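Local coordinates for protein phosphoacetylglucosamine mutase (Aspergillus lentulus, PDB 5O9X) that interconverts N-acetylglucosamine 6-phosphate and N-acetylglucosamine 1-phosphate, the phosphate shift that prepares the sugar for UDP-N-acetylglucosamine synthesis, at residues K364-A369 / G376-A381; V334-T337 / S343-E346. The protein carries 1 engineered substitution. One frame throughout, in Å; residues are numbered along the deposited sequence.

How the contacts relate
Contact 2 (334-337 with 343-346) comes first along the chain and closes before contact 1 (364-369 with 376-381) opens; their centres lie about 11 Å apart. Both belong to the third domain and to one mixed sheet, in which strands 332-337 and 375-379 run parallel as neighbours. V335 and Q336 send their side chains to opposite faces of that sheet, V335 toward helix 363-370 of contact 1 and Q336 toward helix 342-350 of contact 2. L366 and Y378 of contact 1 also pack on strand 332-337. Contact 1 reaches the bound sugar bisphosphate through E380, whereas contact 2 belongs to the layer behind, with the side chain of Q336 about 12 Å from the ligand.

Contact 1: residues K364-A369 / G376-A381; sequences KHLHHA and GVYFEA. With G16 (1,6-di-O-phosphono-alpha-D-glucopyranose), chain B.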
loop_
_atom_site.group_PDB
_atom_site.type_symbol
_atom_site.label_atom_id
_atom_site.label_comp_id
_atom_site.label_asym_id
_atom_site.label_seq_id
_atom_site.Cartn_x
_atom_site.Cartn_y
_atom_site.Cartn_z
ATOM N N LYS A 364 -0.523 -1.848 -7.560
ATOM C CA LYS A 364 -0.999 -2.696 -8.632
ATOM C C LYS A 364 0.111 -2.956 -9.658
ATOM O O LYS A 364 0.374 -4.093 -10.054
ATOM C CB LYS A 364 -2.295 -2.070 -9.243
ATOM C CG LYS A 364 -2.132 -0.660 -9.910
ATOM C CD LYS A 364 -3.421 0.196 -9.864
ATOM C CE LYS A 364 -3.501 1.345 -10.893
ATOM N NZ LYS A 364 -4.741 2.240 -10.760
ATOM N N HIS A 365 0.805 -1.894 -10.074
ATOM C CA HIS A 365 1.929 -2.013 -11.007
ATOM C C HIS A 365 3.130 -2.770 -10.447
ATOM O O HIS A 365 3.827 -3.519 -11.198
ATOM C CB HIS A 365 2.370 -0.602 -11.440
ATOM C CG HIS A 365 1.241 0.162 -12.074
ATOM N ND1 HIS A 365 0.640 -0.241 -13.248
ATOM C CD2 HIS A 365 0.620 1.302 -11.705
ATOM C CE1 HIS A 365 -0.307 0.623 -13.574
ATOM N NE2 HIS A 365 -0.348 1.569 -12.647
ATOM N N LEU A 366 3.461 -2.520 -9.169
ATOM C CA LEU A 366 4.624 -3.235 -8.618
ATOM C C LEU A 366 4.343 -4.729 -8.511
ATOM O O LEU A 366 5.251 -5.517 -8.765
ATOM C CB LEU A 366 5.061 -2.737 -7.191
ATOM C CG LEU A 366 5.776 -1.355 -7.218
ATOM C CD1 LEU A 366 4.800 -0.143 -7.240
ATOM C CD2 LEU A 366 6.599 -1.229 -5.906
ATOM N N HIS A 367 3.135 -5.065 -8.057
ATOM C CA HIS A 367 2.695 -6.450 -7.840
ATOM C C HIS A 367 2.771 -7.167 -9.172
ATOM O O HIS A 367 3.379 -8.250 -9.259
ATOM C CB HIS A 367 1.246 -6.509 -7.340
ATOM C CG HIS A 367 0.711 -7.908 -7.212
ATOM N ND1 HIS A 367 -0.299 -8.401 -8.017
ATOM C CD2 HIS A 367 1.080 -8.932 -6.394
ATOM C CE1 HIS A 367 -0.527 -9.666 -7.696
ATOM N NE2 HIS A 367 0.309 -10.014 -6.732
ATOM N N HIS A 368 2.203 -6.535 -10.198
ATOM C CA HIS A 368 2.323 -7.052 -11.617
ATOM C C HIS A 368 3.717 -7.442 -12.026
ATOM O O HIS A 368 3.903 -8.543 -12.551
ATOM C CB HIS A 368 1.735 -6.082 -12.667
ATOM C CG HIS A 368 1.676 -6.641 -14.074
ATOM N ND1 HIS A 368 2.674 -6.437 -15.020
ATOM C CD2 HIS A 368 0.702 -7.348 -14.713
ATOM C CE1 HIS A 368 2.336 -7.021 -16.161
ATOM N NE2 HIS A 368 1.141 -7.575 -16.005
ATOM N N ALA A 369 4.715 -6.568 -11.813
ATOM C CA ALA A 369 6.103 -6.834 -12.245
ATOM C C ALA A 369 6.776 -7.894 -11.392
ATOM O O ALA A 369 7.692 -8.616 -11.872
ATOM C CB ALA A 369 6.952 -5.539 -12.212
ATOM N N GLY A 376 9.400 -12.139 -5.459
ATOM C CA GLY A 376 9.418 -10.768 -6.008
ATOM C C GLY A 376 9.292 -9.810 -4.789
ATOM O O GLY A 376 8.230 -9.746 -4.108
ATOM N N VAL A 377 10.360 -9.091 -4.487
ATOM C CA VAL A 377 10.309 -8.204 -3.314
ATOM C C VAL A 377 9.844 -6.871 -3.919
ATOM O O VAL A 377 10.481 -6.360 -4.855
ATOM C CB VAL A 377 11.674 -8.037 -2.680
ATOM C CG1 VAL A 377 11.618 -6.999 -1.518
ATOM C CG2 VAL A 377 12.145 -9.389 -2.147
ATOM N N TYR A 378 8.736 -6.302 -3.429
ATOM C CA TYR A 378 8.379 -4.974 -3.952
ATOM C C TYR A 378 7.907 -3.969 -2.899
ATOM O O TYR A 378 6.977 -4.241 -2.166
ATOM C CB TYR A 378 7.370 -5.090 -5.089
ATOM C CG TYR A 378 6.058 -5.777 -4.777
ATOM C CD1 TYR A 378 4.855 -5.038 -4.521
ATOM C CD2 TYR A 378 6.006 -7.157 -4.783
ATOM C CE1 TYR A 378 3.650 -5.742 -4.262
ATOM C CE2 TYR A 378 4.833 -7.845 -4.509
ATOM C CZ TYR A 378 3.681 -7.148 -4.310
ATOM O OH TYR A 378 2.607 -7.964 -4.089
ATOM N N PHE A 379 8.615 -2.854 -2.796
ATOM C CA PHE A 379 8.244 -1.733 -1.897
ATOM C C PHE A 379 8.256 -0.406 -2.656
ATOM O O PHE A 379 9.114 -0.258 -3.520
ATOM C CB PHE A 379 9.172 -1.691 -0.655
ATOM C CG PHE A 379 8.806 -2.703 0.402
ATOM C CD1 PHE A 379 8.107 -2.319 1.522
ATOM C CD2 PHE A 379 9.159 -4.071 0.235
ATOM C CE1 PHE A 379 7.730 -3.245 2.503
ATOM C CE2 PHE A 379 8.782 -5.031 1.191
ATOM C CZ PHE A 379 8.084 -4.575 2.338
ATOM N N GLU A 380 7.399 0.559 -2.289
ATOM C CA GLU A 380 7.573 1.914 -2.695
ATOM C C GLU A 380 8.313 2.573 -1.574
ATOM O O GLU A 380 8.201 2.090 -0.419
ATOM C CB GLU A 380 6.187 2.575 -2.918
ATOM C CG GLU A 380 5.511 1.908 -4.128
ATOM C CD GLU A 380 4.156 2.528 -4.411
ATOM O OE1 GLU A 380 3.178 2.199 -3.704
ATOM O OE2 GLU A 380 4.075 3.338 -5.321
ATOM N N ALA A 381 9.081 3.632 -1.880
ATOM C CA ALA A 381 9.842 4.355 -0.857
ATOM C C ALA A 381 8.956 4.794 0.304
ATOM O O ALA A 381 9.440 4.915 1.433
ATOM C CB ALA A 381 10.585 5.590 -1.536
HETATM C C1 G16 B . -1.533 5.288 -2.704
HETATM C C2 G16 B . -1.071 4.075 -3.505
HETATM C C3 G16 B . 0.490 4.023 -3.546
HETATM C C4 G16 B . 1.139 5.289 -4.080
HETATM C C5 G16 B . 0.646 6.458 -3.238
HETATM C C6 G16 B . 0.961 7.823 -3.805
HETATM O O1 G16 B . -1.078 5.153 -1.354
HETATM O O2 G16 B . -1.615 2.807 -3.023
HETATM O O3 G16 B . 0.833 2.887 -4.234
HETATM O O4 G16 B . 2.632 5.309 -4.015
HETATM O O5 G16 B . -0.800 6.533 -3.222
HETATM O O6 G16 B . 0.310 7.898 -5.153
HETATM P P G16 B . 0.380 9.298 -5.970
HETATM O O1P G16 B . 1.852 9.766 -6.024
HETATM O O2P G16 B . -0.440 10.347 -5.180
HETATM O O3P G16 B . -0.302 9.088 -7.339
HETATM P "P'" G16 B . -2.097 5.108 -0.072
HETATM O O1X G16 B . -3.384 4.362 -0.517
HETATM O O2X G16 B . -2.523 6.583 0.219
HETATM O O3X G16 B . -1.338 4.609 1.108
#
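L366 and H367 bring helix 363-370 down onto Y378 and E380, where strand 375-379 runs out into the sugar-binding loop; the helix and strand segments are nearly antiparallel (165°), with axes 8.5 Å apart.

The apolar part centres on L366. Its CB sits 3.5 Å from Y378 CD1, while the two methyls reach past the strand end: CD2 touches the carbonyl oxygen of F379, and CD1 and CD2 both press on CG of E380 from one side, each at 3.8 Å. V335 and T337 of the neighbouring strand also touch L366.

The aromatic part is a CH-pi contact, with H367 CA over one face of the Y378 ring, 4.0 Å from its centroid. CG of Y378 stands between its own backbone N and carbonyl carbon (chi1 58°), which lays the ring under the helix backbone. The imidazole of H367 is turned 59° to that ring and meets Y378 OH at its edge; CD2 to OH is 2.9 Å, unusually short for carbon and oxygen and so doubtful.

The polar part belongs to E380, whose extended chain carries the carboxylate to the glucose ring. OE1 accepts from G16 O3 at 2.5 Å and OE2 from G16 O4 at 2.8 Å; OE2 is held besides by the backbone N of G362. The sugar's O3 and O4 hydroxyls are thus read by one carboxylate, as in related phosphohexomutases, with L366 packed against its stem.

Contact 2: residues V334-T337 / S343-E346; sequences VVQT and SSTE
S344 OG lies close to the plane of the Q336 amide, on the NE2 side, 13° out of it, whereas T345 OG1 approaches OE1 tilted 19° from the carbonyl plane.

Both ends of the amide are hydrogen-bonded. T345 OG1 donates to Q336 OE1 at 2.7 Å, making an angle of 130° with the C=O, while Q336 NE2 donates to S344 OG at 3.1 Å, a somewhat bent bond. The reach comes from Q336's chain, extended beyond CG, which spans the gap between strand 332-337 and helix 342-350; Q336 and T345, the residues nearest across it, have CA atoms 8.2 Å apart.

S344 OG is also bonded to the carbonyl oxygen of N341, just before the helix. NE2 has a second acceptor in OD1 of D307, on helix 306-324.

Within the beta-alpha-beta unit 332-337, 342-350, 356-359, the contact therefore ties the first strand to the helix of its crossover through polar atoms. With an acceptor at each of its two bonds from NE2 and a donor at OE1, the buried amide has its flip decided and its polar groups satisfied, and it couples that helix to helix 306-324.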
loop_
_atom_site.group_PDB
_atom_site.type_symbol
_atom_site.label_atom_id
_atom_site.label_comp_id
_atom_site.label_asym_id
_atom_site.label_seq_id
_atom_site.Cartn_x
_atom_site.Cartn_y
_atom_site.Cartn_z
ATOM N N VAL A 334 13.960 -7.464 -7.289
ATOM C CA VAL A 334 13.381 -6.324 -6.543
ATOM C C VAL A 334 12.669 -5.324 -7.481
ATOM O O VAL A 334 13.287 -4.776 -8.424
ATOM C CB VAL A 334 14.440 -5.607 -5.712
ATOM C CG1 VAL A 334 13.788 -4.469 -4.832
ATOM C CG2 VAL A 334 15.261 -6.642 -4.854
ATOM N N VAL A 335 11.400 -5.042 -7.194
ATOM C CA VAL A 335 10.638 -4.078 -7.992
ATOM C C VAL A 335 10.636 -2.769 -7.222
ATOM O O VAL A 335 10.380 -2.781 -6.007
ATOM C CB VAL A 335 9.206 -4.588 -8.193
ATOM C CG1 VAL A 335 8.384 -3.599 -9.020
ATOM C CG2 VAL A 335 9.301 -5.928 -8.994
ATOM N N GLN A 336 10.926 -1.668 -7.940
ATOM C CA GLN A 336 11.002 -0.344 -7.366
ATOM C C GLN A 336 10.112 0.598 -8.180
ATOM O O GLN A 336 9.591 0.208 -9.261
ATOM C CB GLN A 336 12.463 0.185 -7.319
ATOM C CG GLN A 336 13.438 -0.730 -6.487
ATOM C CD GLN A 336 14.726 0.005 -6.289
ATOM O OE1 GLN A 336 15.447 0.297 -7.244
ATOM N NE2 GLN A 336 15.032 0.343 -5.074
ATOM N N THR A 337 9.956 1.830 -7.689
ATOM C CA THR A 337 9.493 2.925 -8.565
ATOM C C THR A 337 10.585 4.003 -8.639
ATOM O O THR A 337 11.616 3.916 -7.952
ATOM C CB THR A 337 8.126 3.510 -8.156
ATOM O OG1 THR A 337 8.245 4.307 -6.933
ATOM C CG2 THR A 337 7.155 2.329 -7.809
ATOM N N SER A 343 20.718 5.405 -4.457
ATOM C CA SER A 343 21.647 4.543 -3.729
ATOM C C SER A 343 21.079 3.129 -3.448
ATOM O O SER A 343 21.883 2.131 -3.388
ATOM C CB SER A 343 22.075 5.158 -2.414
ATOM O OG SER A 343 22.864 6.317 -2.668
ATOM N N SER A 344 19.753 3.014 -3.300
ATOM C CA SER A 344 19.130 1.712 -3.012
ATOM C C SER A 344 19.175 0.863 -4.284
ATOM O O SER A 344 19.474 -0.331 -4.220
ATOM C CB SER A 344 17.648 1.869 -2.509
ATOM O OG SER A 344 16.799 2.339 -3.547
ATOM N N THR A 345 18.949 1.496 -5.441
ATOM C CA THR A 345 19.058 0.800 -6.719
ATOM C C THR A 345 20.495 0.245 -6.950
ATOM O O THR A 345 20.657 -0.876 -7.423
ATOM C CB THR A 345 18.600 1.734 -7.859
ATOM O OG1 THR A 345 17.282 2.322 -7.530
ATOM C CG2 THR A 345 18.549 0.992 -9.260
ATOM N N GLU A 346 21.480 1.077 -6.660
ATOM C CA GLU A 346 22.871 0.775 -6.821
ATOM C C GLU A 346 23.254 -0.406 -5.889
ATOM O O GLU A 346 23.975 -1.317 -6.293
ATOM C CB GLU A 346 23.678 2.052 -6.472
ATOM C CG GLU A 346 25.206 1.797 -6.464
ATOM C CD GLU A 346 26.063 3.006 -6.025
ATOM O OE1 GLU A 346 25.859 3.655 -4.902
ATOM O OE2 GLU A 346 26.976 3.300 -6.845
#